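Local coordinates for putative nucleoside-diphosphate-sugar epimerase (Staphylococcus aureus subsp. aureus, PDB 3E48), which probably binds a nicotinamide dinucleotide in a Rossmann-type domain and may act on nucleotide sugars, though its function has not been established, at residues B[106-109]-B[114-117]; B[108-113]-B[255-260]; B[138-143]-B[175-180]; B[148-153]-B[160-165]; B[224-229]-B[246-251]. All blocks are in the same frame, centred on the assembly; numbering follows the deposited sequence.

Contact 1. Residues B[106-109]-B[114-117]; sequences YYAD and PFHM
Tyr106 turns the edge of its ring toward the face of Phe115 in an offset edge-to-face pair, with ring centroids 5.6 Å apart and planes at 69°. One face of the Tyr106 ring is taken by its chain neighbour Tyr107, whose CD2 stands 3.6 Å above the plane near the rim. The backbone N of Met117 lies over the rim of one face of Phe115, while Ala108 O lies in the plane of that ring, at its edge. The closest approach of the two rings is between Tyr106 CD2 and Phe115 CE2, 3.7 Å apart. Each side chain reaches the other with CG anti to its backbone N (chi1 -169° in Tyr106, 179° in Phe115), and the two cross nearly at right angles. Ala108 CB is 3.7 Å from Phe115 CD2 and 4.0 Å from Phe115 CB, a close approach that a small methyl allows; the broad carbon surfaces of the aromatic residues suit this buried site. Ala108 is also the centre of an inverse gamma turn in the loop between strand 100-106 and helix 118-131. Beyond the pair, Met246 of helix 239-251 packs on both side chains, and Asp109 O accepts a bond from Arg126 of the second subunit. Chemically the contact is carbon on carbon, held by dispersion, with a modest electrostatic share expected of an offset edge-to-face pair. Ala108 O is buried with no hydrogen-bond partner; the ring edge of Phe115, with CD2 3.9 Å from Ala108 O, may offset this slightly.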
# COMPACT_ATOMS: atom_id res chain seq x y z
N TYR B 106 6.94 4.30 -7.70
CA TYR B 106 7.64 3.17 -8.32
C TYR B 106 6.65 2.04 -8.60
O TYR B 106 5.73 1.82 -7.82
CB TYR B 106 8.75 2.70 -7.38
CG TYR B 106 9.72 1.72 -7.99
CD1 TYR B 106 10.28 1.94 -9.25
CD2 TYR B 106 10.12 0.58 -7.28
CE1 TYR B 106 11.21 1.06 -9.79
CE2 TYR B 106 11.05 -0.30 -7.81
CZ TYR B 106 11.59 -0.05 -9.07
OH TYR B 106 12.52 -0.92 -9.60
N TYR B 107 6.85 1.31 -9.69
CA TYR B 107 5.94 0.23 -10.07
C TYR B 107 5.95 -1.05 -9.23
O TYR B 107 5.10 -1.92 -9.43
CB TYR B 107 6.10 -0.13 -11.56
CG TYR B 107 7.34 -0.91 -11.97
CD1 TYR B 107 7.34 -1.65 -13.15
CD2 TYR B 107 8.52 -0.88 -11.22
CE1 TYR B 107 8.48 -2.34 -13.58
CE2 TYR B 107 9.67 -1.56 -11.65
CZ TYR B 107 9.64 -2.29 -12.83
OH TYR B 107 10.76 -2.97 -13.25
N ALA B 108 6.89 -1.18 -8.30
CA ALA B 108 6.96 -2.37 -7.44
C ALA B 108 6.07 -2.09 -6.24
O ALA B 108 6.55 -1.91 -5.12
CB ALA B 108 8.40 -2.62 -7.01
N ASP B 109 4.76 -2.06 -6.48
CA ASP B 109 3.81 -1.71 -5.44
C ASP B 109 2.56 -2.59 -5.29
O ASP B 109 1.59 -2.16 -4.66
CB ASP B 109 3.37 -0.26 -5.65
CG ASP B 109 2.61 -0.06 -6.96
OD1 ASP B 109 2.43 -1.04 -7.72
OD2 ASP B 109 2.18 1.09 -7.23
N PRO B 114 7.25 -8.20 -2.80
CA PRO B 114 8.26 -8.33 -1.74
C PRO B 114 9.27 -7.20 -1.62
O PRO B 114 10.05 -7.17 -0.66
CB PRO B 114 8.92 -9.67 -2.08
CG PRO B 114 8.91 -9.66 -3.56
CD PRO B 114 7.51 -9.17 -3.88
N PHE B 115 9.27 -6.28 -2.59
CA PHE B 115 10.19 -5.15 -2.54
C PHE B 115 9.97 -4.41 -1.22
O PHE B 115 8.84 -4.06 -0.88
CB PHE B 115 9.93 -4.20 -3.72
CG PHE B 115 10.82 -2.99 -3.73
CD1 PHE B 115 12.19 -3.12 -3.51
CD2 PHE B 115 10.30 -1.72 -3.96
CE1 PHE B 115 13.03 -2.01 -3.51
CE2 PHE B 115 11.13 -0.59 -3.96
CZ PHE B 115 12.50 -0.74 -3.74
N HIS B 116 11.06 -4.17 -0.49
CA HIS B 116 11.00 -3.51 0.81
C HIS B 116 10.25 -2.19 0.86
O HIS B 116 9.73 -1.81 1.90
CB HIS B 116 12.41 -3.31 1.36
CG HIS B 116 13.00 -4.54 1.98
ND1 HIS B 116 12.62 -5.81 1.62
CD2 HIS B 116 13.97 -4.68 2.91
CE1 HIS B 116 13.33 -6.69 2.31
NE2 HIS B 116 14.16 -6.03 3.10
N MSE B 117 10.21 -1.46 -0.26
CA MSE B 117 9.50 -0.19 -0.24
C MSE B 117 8.07 -0.29 -0.75
O MSE B 117 7.39 0.73 -0.86
CB MSE B 117 10.27 0.87 -1.05
CG MSE B 117 11.70 1.12 -0.56
SE MSE B 117 11.86 1.48 1.34
CE MSE B 117 10.59 2.94 1.44

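Contact 2. Residues B[108-113]-B[255-260]; sequences ADQHNN and LDQESN
Gln110 and Gln257 both set CG anti to the carbonyl carbon (chi1 -58° and -56°), but their chains then differ: Gln110 bends at chi2, whereas Gln257 runs extended beyond CG. Coming from opposite directions, the two amides meet with NE2 of Gln110 3.4 Å from NE2 of Gln257. Two donors cannot bond to one another; their closeness is explained, at least in part, by a shared acceptor, Leu254 O, and Gln257 NE2 also serves Tyr107 O. At the acceptor ends, Gln257 OE1 receives Arg139 NH2, while Gln110 OE1 takes a nearly straight bond of 2.8 Å (165°) from Asn113 ND2, which stands tilted from the carbonyl plane of Gln110, though OE1 lies near the amide plane of Asn113. That bond spans the type I turn 110-113, also closed by Asn113 N to Gln110 O, 3.1 Å. Alongside, the CD2 methyl of Leu255 lies 4.0 Å from Ala108 CB. The same loop reaches the second subunit, where Ser125 bonds to His111 O. Glutamine suits both places because an amide can donate and accept at once without bringing charge. The two loops are thus joined through a shared carbonyl, their amides held in rotation by bonds at both ends.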
# COMPACT_ATOMS: atom_id res chain seq x y z
N ALA B 108 6.89 -1.18 -8.30
CA ALA B 108 6.96 -2.37 -7.44
C ALA B 108 6.07 -2.09 -6.24
O ALA B 108 6.55 -1.91 -5.12
CB ALA B 108 8.40 -2.62 -7.01
N ASP B 109 4.76 -2.06 -6.48
CA ASP B 109 3.81 -1.71 -5.44
C ASP B 109 2.56 -2.59 -5.29
O ASP B 109 1.59 -2.16 -4.66
CB ASP B 109 3.37 -0.26 -5.65
CG ASP B 109 2.61 -0.06 -6.96
OD1 ASP B 109 2.43 -1.04 -7.72
OD2 ASP B 109 2.18 1.09 -7.23
N GLN B 110 2.57 -3.80 -5.84
CA GLN B 110 1.40 -4.67 -5.72
C GLN B 110 1.24 -5.15 -4.28
O GLN B 110 2.18 -5.12 -3.50
CB GLN B 110 1.50 -5.86 -6.67
CG GLN B 110 1.65 -5.47 -8.14
CD GLN B 110 3.08 -5.56 -8.63
OE1 GLN B 110 4.02 -5.17 -7.92
NE2 GLN B 110 3.26 -6.05 -9.85
N HIS B 111 0.03 -5.61 -3.94
CA HIS B 111 -0.24 -6.07 -2.58
C HIS B 111 0.69 -7.20 -2.14
O HIS B 111 0.93 -7.38 -0.94
CB HIS B 111 -1.69 -6.54 -2.46
CG HIS B 111 -1.99 -7.79 -3.24
ND1 HIS B 111 -2.34 -7.77 -4.57
CD2 HIS B 111 -1.99 -9.09 -2.87
CE1 HIS B 111 -2.54 -9.01 -4.99
NE2 HIS B 111 -2.33 -9.83 -3.98
N ASN B 112 1.20 -7.96 -3.10
CA ASN B 112 2.10 -9.08 -2.80
C ASN B 112 3.52 -8.87 -3.32
O ASN B 112 4.25 -9.83 -3.57
CB ASN B 112 1.52 -10.39 -3.35
CG ASN B 112 1.43 -10.39 -4.87
OD1 ASN B 112 1.37 -9.34 -5.51
ND2 ASN B 112 1.39 -11.59 -5.46
N ASN B 113 3.93 -7.62 -3.49
CA ASN B 113 5.27 -7.34 -3.98
C ASN B 113 6.23 -7.33 -2.78
O ASN B 113 6.05 -6.55 -1.85
CB ASN B 113 5.32 -6.01 -4.72
CG ASN B 113 6.60 -5.82 -5.49
OD1 ASN B 113 7.68 -5.84 -4.91
ND2 ASN B 113 6.50 -5.64 -6.80
N LEU B 255 7.62 -7.49 -12.01
CA LEU B 255 8.22 -6.31 -12.61
C LEU B 255 8.09 -6.26 -14.14
O LEU B 255 8.64 -5.37 -14.79
CB LEU B 255 9.70 -6.20 -12.22
CG LEU B 255 9.98 -6.19 -10.71
CD1 LEU B 255 11.45 -5.89 -10.44
CD2 LEU B 255 9.10 -5.14 -10.04
N ASP B 256 7.36 -7.22 -14.71
CA ASP B 256 7.16 -7.25 -16.15
C ASP B 256 5.84 -6.53 -16.40
O ASP B 256 4.82 -7.15 -16.72
CB ASP B 256 7.10 -8.70 -16.66
CG ASP B 256 6.91 -8.79 -18.17
OD1 ASP B 256 7.11 -7.78 -18.88
OD2 ASP B 256 6.57 -9.88 -18.66
N GLN B 257 5.87 -5.21 -16.23
CA GLN B 257 4.70 -4.37 -16.40
C GLN B 257 4.88 -3.40 -17.55
O GLN B 257 5.90 -2.70 -17.63
CB GLN B 257 4.45 -3.56 -15.14
CG GLN B 257 4.30 -4.38 -13.88
CD GLN B 257 4.11 -3.48 -12.68
OE1 GLN B 257 3.24 -2.61 -12.68
NE2 GLN B 257 4.90 -3.70 -11.64
N GLU B 258 3.90 -3.35 -18.44
CA GLU B 258 3.96 -2.45 -19.58
C GLU B 258 2.65 -1.70 -19.79
O GLU B 258 1.59 -2.13 -19.34
CB GLU B 258 4.29 -3.23 -20.85
CG GLU B 258 5.56 -4.05 -20.75
CD GLU B 258 6.00 -4.57 -22.10
OE1 GLU B 258 6.50 -3.77 -22.91
OE2 GLU B 258 5.83 -5.78 -22.35
N SER B 259 2.75 -0.57 -20.48
CA SER B 259 1.60 0.25 -20.80
C SER B 259 1.95 1.06 -22.04
O SER B 259 3.12 1.16 -22.41
CB SER B 259 1.28 1.20 -19.66
OG SER B 259 0.31 2.15 -20.04
N ASN B 260 0.94 1.63 -22.69
CA ASN B 260 1.21 2.44 -23.87
C ASN B 260 1.19 3.91 -23.48
O ASN B 260 1.21 4.78 -24.35
CB ASN B 260 0.16 2.20 -24.95
CG ASN B 260 0.17 0.77 -25.46
OD1 ASN B 260 1.22 0.24 -25.82
ND2 ASN B 260 -1.01 0.16 -25.51

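Contact 3. Residues B[138-143]-B[175-180]; sequences VRMAMY and NDIARG
Ile177 supplies the apolar part of the contact on the helix side almost alone, through the end of its longer branch. Its CD1 lies 3.8 Å from Met140 CB and equally 3.8 Å from SE of this selenomethionine, whose CG stands between the backbone N and the carbonyl carbon (chi1 67°), keeping the chain beside the methyl before it leads away. The same CD1 meets Tyr143 at the edge of the ring, near its plane, 3.4 Å from CE1 and 3.6 Å from CD1, a tight fit. Both neighbours cross Ile177 at about a right angle, and the delta carbon of isoleucine reaches from the helix to both strand residues. This is the layering of a Rossmann-type alpha/beta fold: helix 174-186 lies against strand 134-143 of the central sheet, with Ile104 of the neighbouring strand 100-106 also touching Met140. No polar bond crosses the contact; the charged groups pair within the helix or outside the segments. On the helix, Arg179 NH1 and Asp176 OD1 form a salt bridge at 3.5 Å whose hydrogen bond is weak; Arg179 has a further carboxylate partner in Asp268, and Asp176 OD2 accepts from Gln271 N. On the strand, Arg139 pairs with Asp109 and Gln257, while the ring of Tyr143 makes a cation-pi contact with Arg174.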
# COMPACT_ATOMS: atom_id res chain seq x y z
N VAL B 138 1.65 8.71 -11.05
CA VAL B 138 2.52 8.25 -12.13
C VAL B 138 3.46 7.17 -11.63
O VAL B 138 4.31 7.42 -10.80
CB VAL B 138 3.36 9.42 -12.69
CG1 VAL B 138 4.21 8.94 -13.85
CG2 VAL B 138 2.44 10.56 -13.11
N ARG B 139 3.31 5.95 -12.14
CA ARG B 139 4.18 4.87 -11.71
C ARG B 139 5.29 4.69 -12.74
O ARG B 139 5.03 4.73 -13.95
CB ARG B 139 3.37 3.58 -11.54
CG ARG B 139 2.38 3.68 -10.37
CD ARG B 139 1.31 2.59 -10.39
NE ARG B 139 1.84 1.26 -10.13
CZ ARG B 139 1.96 0.31 -11.05
NH1 ARG B 139 1.58 0.54 -12.30
NH2 ARG B 139 2.46 -0.88 -10.72
N MSE B 140 6.52 4.53 -12.28
CA MSE B 140 7.64 4.36 -13.21
C MSE B 140 8.28 2.98 -13.10
O MSE B 140 8.26 2.35 -12.04
CB MSE B 140 8.69 5.44 -12.96
CG MSE B 140 9.40 5.34 -11.63
SE MSE B 140 10.53 6.88 -11.24
CE MSE B 140 10.12 7.05 -9.36
N ALA B 141 8.83 2.51 -14.22
CA ALA B 141 9.52 1.22 -14.27
C ALA B 141 10.94 1.43 -13.72
O ALA B 141 11.25 2.51 -13.23
CB ALA B 141 9.56 0.70 -15.70
N MSE B 142 11.78 0.40 -13.81
CA MSE B 142 13.15 0.48 -13.28
C MSE B 142 14.14 1.29 -14.12
O MSE B 142 14.23 1.11 -15.33
CB MSE B 142 13.70 -0.94 -13.08
CG MSE B 142 15.00 -1.01 -12.27
SE MSE B 142 15.67 -2.82 -12.05
CE MSE B 142 14.28 -3.54 -10.92
N TYR B 143 14.89 2.19 -13.47
CA TYR B 143 15.86 3.01 -14.19
C TYR B 143 16.92 2.20 -14.94
O TYR B 143 17.50 1.26 -14.39
CB TYR B 143 16.62 3.94 -13.24
CG TYR B 143 15.79 4.90 -12.43
CD1 TYR B 143 14.84 5.73 -13.04
CD2 TYR B 143 15.99 5.02 -11.06
CE1 TYR B 143 14.12 6.66 -12.29
CE2 TYR B 143 15.28 5.95 -10.31
CZ TYR B 143 14.35 6.76 -10.93
OH TYR B 143 13.66 7.69 -10.19
N ASN B 175 15.57 9.88 -18.46
CA ASN B 175 15.21 10.87 -19.46
C ASN B 175 13.79 10.64 -19.96
O ASN B 175 13.00 11.59 -20.08
CB ASN B 175 16.18 10.81 -20.65
CG ASN B 175 15.79 11.76 -21.76
OD1 ASN B 175 15.73 12.98 -21.56
ND2 ASN B 175 15.52 11.22 -22.94
N ASP B 176 13.44 9.38 -20.24
CA ASP B 176 12.09 9.07 -20.72
C ASP B 176 11.02 9.26 -19.65
O ASP B 176 9.90 9.67 -19.95
CB ASP B 176 12.03 7.65 -21.29
CG ASP B 176 12.68 7.55 -22.66
OD1 ASP B 176 12.86 8.59 -23.34
OD2 ASP B 176 13.01 6.42 -23.08
N ILE B 177 11.35 8.96 -18.40
CA ILE B 177 10.39 9.15 -17.33
C ILE B 177 10.11 10.64 -17.27
O ILE B 177 8.96 11.07 -17.21
CB ILE B 177 10.95 8.68 -15.97
CG1 ILE B 177 11.03 7.15 -15.97
CG2 ILE B 177 10.07 9.19 -14.82
CD1 ILE B 177 11.78 6.59 -14.79
N ALA B 178 11.18 11.44 -17.31
CA ALA B 178 11.04 12.88 -17.26
C ALA B 178 10.21 13.40 -18.43
O ALA B 178 9.40 14.31 -18.25
CB ALA B 178 12.41 13.55 -17.24
N ARG B 179 10.40 12.84 -19.62
CA ARG B 179 9.61 13.31 -20.77
C ARG B 179 8.12 13.05 -20.54
O ARG B 179 7.28 13.89 -20.88
CB ARG B 179 10.07 12.63 -22.06
CG ARG B 179 11.50 12.99 -22.47
CD ARG B 179 11.95 12.15 -23.66
NE ARG B 179 11.19 12.45 -24.87
CZ ARG B 179 11.19 11.69 -25.96
NH1 ARG B 179 11.91 10.58 -26.00
NH2 ARG B 179 10.48 12.04 -27.02
N GLY B 180 7.80 11.90 -19.96
CA GLY B 180 6.41 11.58 -19.69
C GLY B 180 5.83 12.51 -18.65
O GLY B 180 4.69 12.97 -18.77

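Contact 4. Residues B[148-153]-B[160-165]; sequences KPYLPE and LIYPAG
The hydroxyl of Tyr150 holds two polar partners, Tyr233 OH and a water 2.9 Å from Tyr150 OH. That water lies in the plane of the Tyr150 ring and accepts a hydrogen bond of 3.0 Å from Ile161 N. It also sits over the centre of one face of the Tyr162 ring. It thus ties helix 147-157 to the chain leaving strand 159-160 and places its oxygen on an aromatic face. The direct touch is between the tyrosines. Tyr162 OH lies 3.4 Å from both CD2 and CE2 of Tyr150, and Tyr150 CE2 is 3.7 Å from Tyr162 CZ. The side chains slide past one another in opposite directions, their planes 34° apart and their centroids 5.8 Å apart, an oblique meeting. Tyr150 has its CG anti to the backbone N (chi1 -174°), which carries the hydroxyl away from the helix as far as Ile161, whose CG1 comes within 4.0 Å of Tyr150 OH. Tyrosine suits the place because it is flat enough to pack and polar at the far end, where the water and a second phenol can hold it. Glu153 OE1 lies at the edge of the Tyr150 ring, and its OE2 bonds to Tyr233 OH, which in turn bonds to Tyr150 OH. Tyr247 stacks on Tyr162, extending the aromatic cluster. Strand 159-160 pairs in parallel with 220-221 in a small sheet separate from the Rossmann sheet, consistent with the C-terminal lobe beside the nucleotide-binding domain in sugar epimerases of this superfamily.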
# COMPACT_ATOMS: atom_id res chain seq x y z
N LYS B 148 24.97 1.77 -16.48
CA LYS B 148 26.22 2.29 -17.04
C LYS B 148 27.40 2.26 -16.06
O LYS B 148 28.44 1.69 -16.36
CB LYS B 148 26.02 3.72 -17.58
CG LYS B 148 25.24 3.78 -18.87
CD LYS B 148 25.23 5.19 -19.45
CE LYS B 148 24.58 5.23 -20.83
NZ LYS B 148 24.59 6.59 -21.43
N PRO B 149 27.24 2.87 -14.87
CA PRO B 149 28.34 2.87 -13.90
C PRO B 149 28.63 1.48 -13.33
O PRO B 149 29.69 1.24 -12.74
CB PRO B 149 27.86 3.82 -12.81
CG PRO B 149 26.94 4.75 -13.56
CD PRO B 149 26.19 3.81 -14.45
N TYR B 150 27.69 0.56 -13.51
CA TYR B 150 27.82 -0.79 -13.00
C TYR B 150 28.58 -1.71 -13.95
O TYR B 150 29.18 -2.70 -13.53
CB TYR B 150 26.43 -1.34 -12.70
CG TYR B 150 26.38 -2.69 -12.01
CD1 TYR B 150 27.26 -3.00 -10.97
CD2 TYR B 150 25.41 -3.62 -12.35
CE1 TYR B 150 27.16 -4.22 -10.29
CE2 TYR B 150 25.30 -4.83 -11.69
CZ TYR B 150 26.18 -5.13 -10.66
OH TYR B 150 26.06 -6.34 -10.01
N LEU B 151 28.57 -1.37 -15.24
CA LEU B 151 29.25 -2.18 -16.25
C LEU B 151 30.66 -2.61 -15.85
O LEU B 151 31.02 -3.78 -16.00
CB LEU B 151 29.31 -1.42 -17.58
CG LEU B 151 28.15 -1.66 -18.54
CD1 LEU B 151 28.32 -0.78 -19.78
CD2 LEU B 151 28.12 -3.13 -18.94
N PRO B 152 31.48 -1.68 -15.33
CA PRO B 152 32.85 -2.03 -14.93
C PRO B 152 32.91 -3.28 -14.05
O PRO B 152 33.74 -4.16 -14.27
CB PRO B 152 33.32 -0.77 -14.20
CG PRO B 152 32.63 0.31 -14.97
CD PRO B 152 31.23 -0.24 -15.13
N GLU B 153 32.04 -3.35 -13.05
CA GLU B 153 32.03 -4.50 -12.15
C GLU B 153 31.53 -5.74 -12.88
O GLU B 153 32.09 -6.83 -12.71
CB GLU B 153 31.13 -4.22 -10.93
CG GLU B 153 31.43 -5.11 -9.74
CD GLU B 153 30.55 -4.80 -8.54
OE1 GLU B 153 30.39 -3.61 -8.21
OE2 GLU B 153 30.02 -5.76 -7.93
N LEU B 160 26.32 -11.48 -14.82
CA LEU B 160 25.23 -10.65 -14.33
C LEU B 160 24.69 -11.49 -13.17
O LEU B 160 24.27 -12.63 -13.39
CB LEU B 160 24.15 -10.48 -15.40
CG LEU B 160 22.97 -9.59 -15.04
CD1 LEU B 160 23.44 -8.15 -14.86
CD2 LEU B 160 21.92 -9.67 -16.15
N ILE B 161 24.72 -10.96 -11.96
CA ILE B 161 24.29 -11.72 -10.79
C ILE B 161 22.95 -11.40 -10.13
O ILE B 161 22.63 -11.96 -9.08
CB ILE B 161 25.38 -11.65 -9.69
CG1 ILE B 161 25.54 -10.21 -9.20
CG2 ILE B 161 26.70 -12.18 -10.23
CD1 ILE B 161 26.53 -10.06 -8.06
N TYR B 162 22.17 -10.51 -10.74
CA TYR B 162 20.87 -10.16 -10.17
C TYR B 162 20.05 -11.42 -9.88
O TYR B 162 19.81 -12.24 -10.76
CB TYR B 162 20.07 -9.27 -11.13
CG TYR B 162 20.67 -7.90 -11.39
CD1 TYR B 162 21.15 -7.11 -10.35
CD2 TYR B 162 20.68 -7.36 -12.68
CE1 TYR B 162 21.61 -5.81 -10.58
CE2 TYR B 162 21.13 -6.07 -12.92
CZ TYR B 162 21.59 -5.30 -11.88
OH TYR B 162 22.01 -4.01 -12.13
N PRO B 163 19.61 -11.59 -8.62
CA PRO B 163 18.81 -12.77 -8.24
C PRO B 163 17.37 -12.59 -8.68
O PRO B 163 16.46 -12.48 -7.85
CB PRO B 163 18.96 -12.79 -6.72
CG PRO B 163 19.00 -11.33 -6.39
CD PRO B 163 19.93 -10.77 -7.45
N ALA B 164 17.16 -12.55 -9.99
CA ALA B 164 15.83 -12.35 -10.55
C ALA B 164 15.27 -13.59 -11.23
O ALA B 164 14.26 -13.51 -11.93
CB ALA B 164 15.86 -11.19 -11.54
N GLY B 165 15.92 -14.73 -11.02
CA GLY B 165 15.44 -15.96 -11.63
C GLY B 165 15.27 -15.82 -13.13
O GLY B 165 16.11 -15.24 -13.81
O HOH W 1 24.22 -8.09 -11.35

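Contact 5. Residues B[224-229]-B[246-251]; sequences VSLETF and MYHAGA
Leu226 has more surface buried here than any other residue, and it spends it on His248. Its CD1 stands over one face of the imidazole in a CH-pi contact, 4.0 Å from the ring centroid and 24° off the normal, closest to ND1 at 3.7 Å. The other branch, CD2, packs 4.0 Å from His248 CB. A branched leucine suits the place because it can use both methyls, one on the imidazole face and one on the base of the side chain, and histidine offers a flat face to receive the first. The histidine presents that face with its CG anti to the backbone N (chi1 -177°). Tyr247, the preceding residue on the helix, points to Phe229; its CG lies anti to the carbonyl carbon. CD2 of Tyr247 and CE2 of Phe229 are 3.9 Å apart, with the planes at a steep 79° in an oblique meeting of two large apolar ring surfaces, apt for a buried spot. Leu226 and Phe229 lie one turn apart, so the first turn of helix 226-231 sets two apolar groups against helix 239-251, both in the part of the chain after the Rossmann sheet. Ser225 is the N-cap of this helix, its OG accepting from Thr228 N at 3.1 Å; a short hydroxyl is well suited to accept from the N-H three residues on. Phe229 also touches Leu243 and Ala244 of the opposing helix, and Leu226 rests on Pro163.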
# COMPACT_ATOMS: atom_id res chain seq x y z
N VAL B 224 23.39 -14.93 -8.24
CA VAL B 224 23.83 -15.39 -6.94
C VAL B 224 22.61 -15.45 -6.03
O VAL B 224 21.52 -14.99 -6.41
CB VAL B 224 24.89 -14.45 -6.32
CG1 VAL B 224 26.17 -14.49 -7.13
CG2 VAL B 224 24.35 -13.03 -6.25
N SER B 225 22.79 -16.01 -4.84
CA SER B 225 21.71 -16.13 -3.88
C SER B 225 21.28 -14.75 -3.40
O SER B 225 22.01 -13.77 -3.55
CB SER B 225 22.16 -16.96 -2.68
OG SER B 225 23.22 -16.31 -1.99
N LEU B 226 20.08 -14.67 -2.82
CA LEU B 226 19.57 -13.41 -2.31
C LEU B 226 20.42 -12.91 -1.14
O LEU B 226 20.62 -11.71 -0.97
CB LEU B 226 18.11 -13.57 -1.85
CG LEU B 226 17.08 -13.89 -2.93
CD1 LEU B 226 15.76 -14.27 -2.28
CD2 LEU B 226 16.90 -12.67 -3.84
N GLU B 227 20.92 -13.85 -0.34
CA GLU B 227 21.76 -13.51 0.81
C GLU B 227 23.10 -12.93 0.35
O GLU B 227 23.55 -11.90 0.86
CB GLU B 227 22.02 -14.76 1.67
CG GLU B 227 20.77 -15.47 2.18
CD GLU B 227 19.97 -16.13 1.07
OE1 GLU B 227 20.56 -16.93 0.30
OE2 GLU B 227 18.76 -15.87 0.97
N THR B 228 23.72 -13.58 -0.63
CA THR B 228 25.01 -13.14 -1.15
C THR B 228 24.89 -11.75 -1.79
O THR B 228 25.74 -10.89 -1.57
CB THR B 228 25.56 -14.14 -2.19
OG1 THR B 228 25.71 -15.42 -1.58
CG2 THR B 228 26.91 -13.68 -2.72
N PHE B 229 23.85 -11.55 -2.58
CA PHE B 229 23.64 -10.26 -3.25
C PHE B 229 23.50 -9.13 -2.22
O PHE B 229 24.13 -8.08 -2.35
CB PHE B 229 22.38 -10.31 -4.12
CG PHE B 229 22.21 -9.10 -4.99
CD1 PHE B 229 22.98 -8.94 -6.14
CD2 PHE B 229 21.29 -8.11 -4.65
CE1 PHE B 229 22.83 -7.81 -6.94
CE2 PHE B 229 21.15 -6.98 -5.44
CZ PHE B 229 21.92 -6.83 -6.59
N MSE B 246 14.19 -6.28 -4.44
CA MSE B 246 13.71 -5.69 -5.68
C MSE B 246 13.84 -6.72 -6.80
O MSE B 246 12.89 -6.96 -7.55
CB MSE B 246 14.52 -4.43 -6.00
CG MSE B 246 13.96 -3.59 -7.14
SE MSE B 246 14.82 -1.85 -7.23
CE MSE B 246 16.50 -2.42 -8.00
N TYR B 247 15.00 -7.36 -6.91
CA TYR B 247 15.18 -8.36 -7.95
C TYR B 247 14.37 -9.62 -7.64
O TYR B 247 13.96 -10.34 -8.54
CB TYR B 247 16.67 -8.67 -8.13
CG TYR B 247 17.37 -7.47 -8.71
CD1 TYR B 247 17.14 -7.07 -10.02
CD2 TYR B 247 18.17 -6.64 -7.91
CE1 TYR B 247 17.67 -5.89 -10.53
CE2 TYR B 247 18.70 -5.45 -8.40
CZ TYR B 247 18.44 -5.08 -9.71
OH TYR B 247 18.93 -3.89 -10.20
N HIS B 248 14.11 -9.85 -6.36
CA HIS B 248 13.31 -11.01 -5.96
C HIS B 248 11.89 -10.79 -6.50
O HIS B 248 11.23 -11.73 -6.94
CB HIS B 248 13.30 -11.15 -4.44
CG HIS B 248 12.56 -12.36 -3.95
ND1 HIS B 248 12.80 -13.62 -4.44
CD2 HIS B 248 11.61 -12.49 -3.00
CE1 HIS B 248 12.02 -14.49 -3.82
NE2 HIS B 248 11.29 -13.83 -2.94
N ALA B 249 11.43 -9.55 -6.47
CA ALA B 249 10.10 -9.24 -6.99
C ALA B 249 10.12 -9.54 -8.49
O ALA B 249 9.11 -9.97 -9.06
CB ALA B 249 9.76 -7.77 -6.74
N GLY B 250 11.27 -9.33 -9.12
CA GLY B 250 11.39 -9.60 -10.54
C GLY B 250 11.33 -11.10 -10.80
O GLY B 250 10.79 -11.55 -11.82
N ALA B 251 11.88 -11.88 -9.88
CA ALA B 251 11.89 -13.33 -10.01
C ALA B 251 10.46 -13.86 -9.99
O ALA B 251 10.17 -14.91 -10.57
CB ALA B 251 12.69 -13.96 -8.86

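Overall arrangement
Contact 3 lies deepest; contacts 1 and 2 are buried but farther out, and contacts 4 and 5 lie in a lobe about the small second sheet. Contact 4, though far from the centre, is buried, while contact 5 is only partly so. Contacts 1 and 2 share residues 108-109, and both touch the second subunit; Arg139 links contact 3 to them. Contact 3 is purely apolar across its segments, contact 1 aromatic, contact 4 aromatic with a bridging water, and contact 5 aromatic with a CH-pi contact. Contact 2 brings together amides that bond to shared partners beside it, plus one apolar touch. Contacts 4 and 5 touch through the backbone and Tyr162-Tyr247, while Met246 and Tyr247 meet Met142 of contact 3.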